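Local coordinates for protein anaerobically-induced outer membrane porin OprE (Pseudomonas aeruginosa, PDB 4FRX) that probably acts as a porin of the OprD family, forming a beta-barrel channel that lets small solutes pass through the outer membrane, at residues 19-24 against 39-44. Numbering follows the deposited sequence.
Sequences LRNFYI and EEWGQG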
loop_
_atom_site.group_PDB
_atom_site.type_symbol
_atom_site.label_atom_id
_atom_site.label_comp_id
_atom_site.label_asym_id
_atom_site.label_seq_id
_atom_site.Cartn_x
_atom_site.Cartn_y
_atom_site.Cartn_z
ATOM N N LEU A 19 12.842 -13.631 -6.676
ATOM C CA LEU A 19 13.728 -12.982 -7.616
ATOM C C LEU A 19 12.813 -12.083 -8.397
ATOM O O LEU A 19 11.788 -12.542 -8.900
ATOM C CB LEU A 19 14.377 -14.011 -8.551
ATOM C CG LEU A 19 15.217 -15.097 -7.887
ATOM C CD1 LEU A 19 15.769 -16.058 -8.930
ATOM C CD2 LEU A 19 16.348 -14.466 -7.105
ATOM N N ARG A 20 13.150 -10.802 -8.457
ATOM C CA ARG A 20 12.303 -9.838 -9.152
ATOM C C ARG A 20 13.106 -9.019 -10.145
ATOM O O ARG A 20 13.971 -8.234 -9.767
ATOM C CB ARG A 20 11.614 -8.892 -8.160
ATOM C CG ARG A 20 10.603 -7.938 -8.818
ATOM C CD ARG A 20 10.024 -6.929 -7.828
ATOM N NE ARG A 20 9.165 -7.595 -6.842
ATOM C CZ ARG A 20 8.640 -6.989 -5.780
ATOM N NH1 ARG A 20 8.877 -5.703 -5.568
ATOM N NH2 ARG A 20 7.875 -7.669 -4.928
ATOM N N ASN A 21 12.806 -9.180 -11.423
ATOM C CA ASN A 21 13.442 -8.331 -12.403
ATOM C C ASN A 21 12.458 -7.224 -12.757
ATOM O O ASN A 21 11.374 -7.502 -13.266
ATOM C CB ASN A 21 13.853 -9.140 -13.633
ATOM C CG ASN A 21 14.708 -8.342 -14.589
ATOM O OD1 ASN A 21 14.195 -7.661 -15.466
ATOM N ND2 ASN A 21 16.025 -8.416 -14.416
ATOM N N PHE A 22 12.834 -5.980 -12.461
ATOM C CA PHE A 22 11.913 -4.843 -12.520
ATOM C C PHE A 22 12.388 -3.731 -13.440
ATOM O O PHE A 22 13.436 -3.121 -13.223
ATOM C CB PHE A 22 11.667 -4.268 -11.114
ATOM C CG PHE A 22 10.669 -3.146 -11.083
ATOM C CD1 PHE A 22 9.305 -3.417 -10.980
ATOM C CD2 PHE A 22 11.082 -1.825 -11.164
ATOM C CE1 PHE A 22 8.374 -2.382 -10.967
ATOM C CE2 PHE A 22 10.163 -0.787 -11.156
ATOM C CZ PHE A 22 8.800 -1.068 -11.050
ATOM N N TYR A 23 11.592 -3.465 -14.465
ATOM C CA TYR A 23 11.895 -2.415 -15.406
ATOM C C TYR A 23 10.794 -1.352 -15.342
ATOM O O TYR A 23 9.616 -1.684 -15.333
ATOM C CB TYR A 23 11.979 -3.009 -16.808
ATOM C CG TYR A 23 12.103 -1.958 -17.873
ATOM C CD1 TYR A 23 13.337 -1.397 -18.184
ATOM C CD2 TYR A 23 10.983 -1.512 -18.566
ATOM C CE1 TYR A 23 13.447 -0.425 -19.160
ATOM C CE2 TYR A 23 11.085 -0.547 -19.536
ATOM C CZ TYR A 23 12.314 -0.007 -19.830
ATOM O OH TYR A 23 12.389 0.959 -20.799
ATOM N N ILE A 24 11.172 -0.082 -15.286
ATOM C CA ILE A 24 10.177 0.977 -15.364
ATOM C C ILE A 24 10.595 2.112 -16.301
ATOM O O ILE A 24 11.758 2.542 -16.306
ATOM C CB ILE A 24 9.786 1.524 -13.952
ATOM C CG1 ILE A 24 8.674 2.570 -14.055
ATOM C CG2 ILE A 24 10.975 2.136 -13.243
ATOM C CD1 ILE A 24 8.111 2.976 -12.701
ATOM N N GLU A 39 14.108 6.059 -17.233
ATOM C CA GLU A 39 14.114 4.615 -17.363
ATOM C C GLU A 39 14.984 4.027 -16.261
ATOM O O GLU A 39 16.091 4.513 -16.037
ATOM C CB GLU A 39 14.682 4.260 -18.731
ATOM C CG GLU A 39 14.617 2.811 -19.108
ATOM C CD GLU A 39 15.269 2.558 -20.456
ATOM O OE1 GLU A 39 16.497 2.764 -20.571
ATOM O OE2 GLU A 39 14.556 2.154 -21.401
ATOM N N GLU A 40 14.482 3.007 -15.563
ATOM C CA GLU A 40 15.262 2.316 -14.526
ATOM C C GLU A 40 15.058 0.803 -14.627
ATOM O O GLU A 40 13.972 0.337 -14.972
ATOM C CB GLU A 40 14.880 2.797 -13.121
ATOM C CG GLU A 40 15.206 4.243 -12.824
ATOM C CD GLU A 40 14.822 4.658 -11.408
ATOM O OE1 GLU A 40 13.735 5.254 -11.232
ATOM O OE2 GLU A 40 15.614 4.400 -10.472
ATOM N N TRP A 41 16.106 0.040 -14.337
ATOM C CA TRP A 41 16.059 -1.416 -14.478
ATOM C C TRP A 41 16.911 -2.066 -13.390
ATOM O O TRP A 41 18.082 -1.726 -13.214
ATOM C CB TRP A 41 16.597 -1.813 -15.851
ATOM C CG TRP A 41 16.373 -3.233 -16.238
ATOM C CD1 TRP A 41 15.446 -4.103 -15.717
ATOM C CD2 TRP A 41 17.089 -3.960 -17.241
ATOM N NE1 TRP A 41 15.550 -5.324 -16.342
ATOM C CE2 TRP A 41 16.547 -5.262 -17.284
ATOM C CE3 TRP A 41 18.139 -3.640 -18.113
ATOM C CZ2 TRP A 41 17.024 -6.244 -18.154
ATOM C CZ3 TRP A 41 18.612 -4.617 -18.977
ATOM C CH2 TRP A 41 18.053 -5.901 -18.991
ATOM N N GLY A 42 16.324 -2.998 -12.651
ATOM C CA GLY A 42 17.050 -3.653 -11.588
ATOM C C GLY A 42 16.725 -5.126 -11.421
ATOM O O GLY A 42 15.666 -5.619 -11.846
ATOM N N GLN A 43 17.651 -5.833 -10.793
ATOM C CA GLN A 43 17.407 -7.200 -10.371
ATOM C C GLN A 43 17.315 -7.196 -8.857
ATOM O O GLN A 43 18.208 -6.690 -8.181
ATOM C CB GLN A 43 18.540 -8.122 -10.810
ATOM C CG GLN A 43 18.325 -9.536 -10.358
ATOM C CD GLN A 43 17.069 -10.104 -10.958
ATOM O OE1 GLN A 43 16.838 -9.959 -12.159
ATOM N NE2 GLN A 43 16.233 -10.738 -10.129
ATOM N N GLY A 44 16.233 -7.757 -8.321
ATOM C CA GLY A 44 16.019 -7.736 -6.885
ATOM C C GLY A 44 16.030 -9.136 -6.296
ATOM O O GLY A 44 15.667 -10.101 -6.968
#
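N21 bridges W41 and Q43 on one face of an antiparallel beta hairpin, formed by strands 17-28 and 37-50 in the wall of this outer membrane porin barrel. Both ends of its amide are used: OD1 accepts from W41 NE1 at 2.8 Å, and one N-H of ND2 goes to Q43 OE1 at 2.9 Å. Both bonds are nearly straight at hydrogen, and each uses an N-H in its own plane, since OD1 lies in the plane of the indole and OE1 in that of the N21 amide. Bonds at both OD1 and ND2 restrict rotation of the N21 amide, which stands 80° to the W41 ring.

Y23 turns its ring edge toward the face of the W41 five-membered ring, an edge-to-face pair with centroids 5.7 Å apart, while its hydroxyl donates to E39 OE2 on the anti side of the carboxylate and also bonds N25 ND2. E39 reaches that hydroxyl because its CG lies anti to the backbone N (chi1 -173°) and the chain runs extended beyond it.

Beneath these side chains three hydrogen-bonded pairs, R20-G44, F22-G42 and I24-E40, each close both N-H...O=C bonds; the N-to-C directions of segments 19-24 and 39-44 differ by 173°. The backbone groups of N21 and Q43 that face away from the partner strand bond V430 and V70 on the flanking strands, which continues the barrel wall to either side. On the opposite face, I24 CG2 packs alongside E40 CB at 4.0 Å, whereas the polar ends turn to other partners: R20 makes a salt bridge to D135, and E40 OE1 accepts from G88 N and T89 N. G44 O has two donors, R20 N at 3.0 Å and a longer bond from Q43 NE2 at 3.3 Å, reaching it from opposite faces of its carbonyl plane.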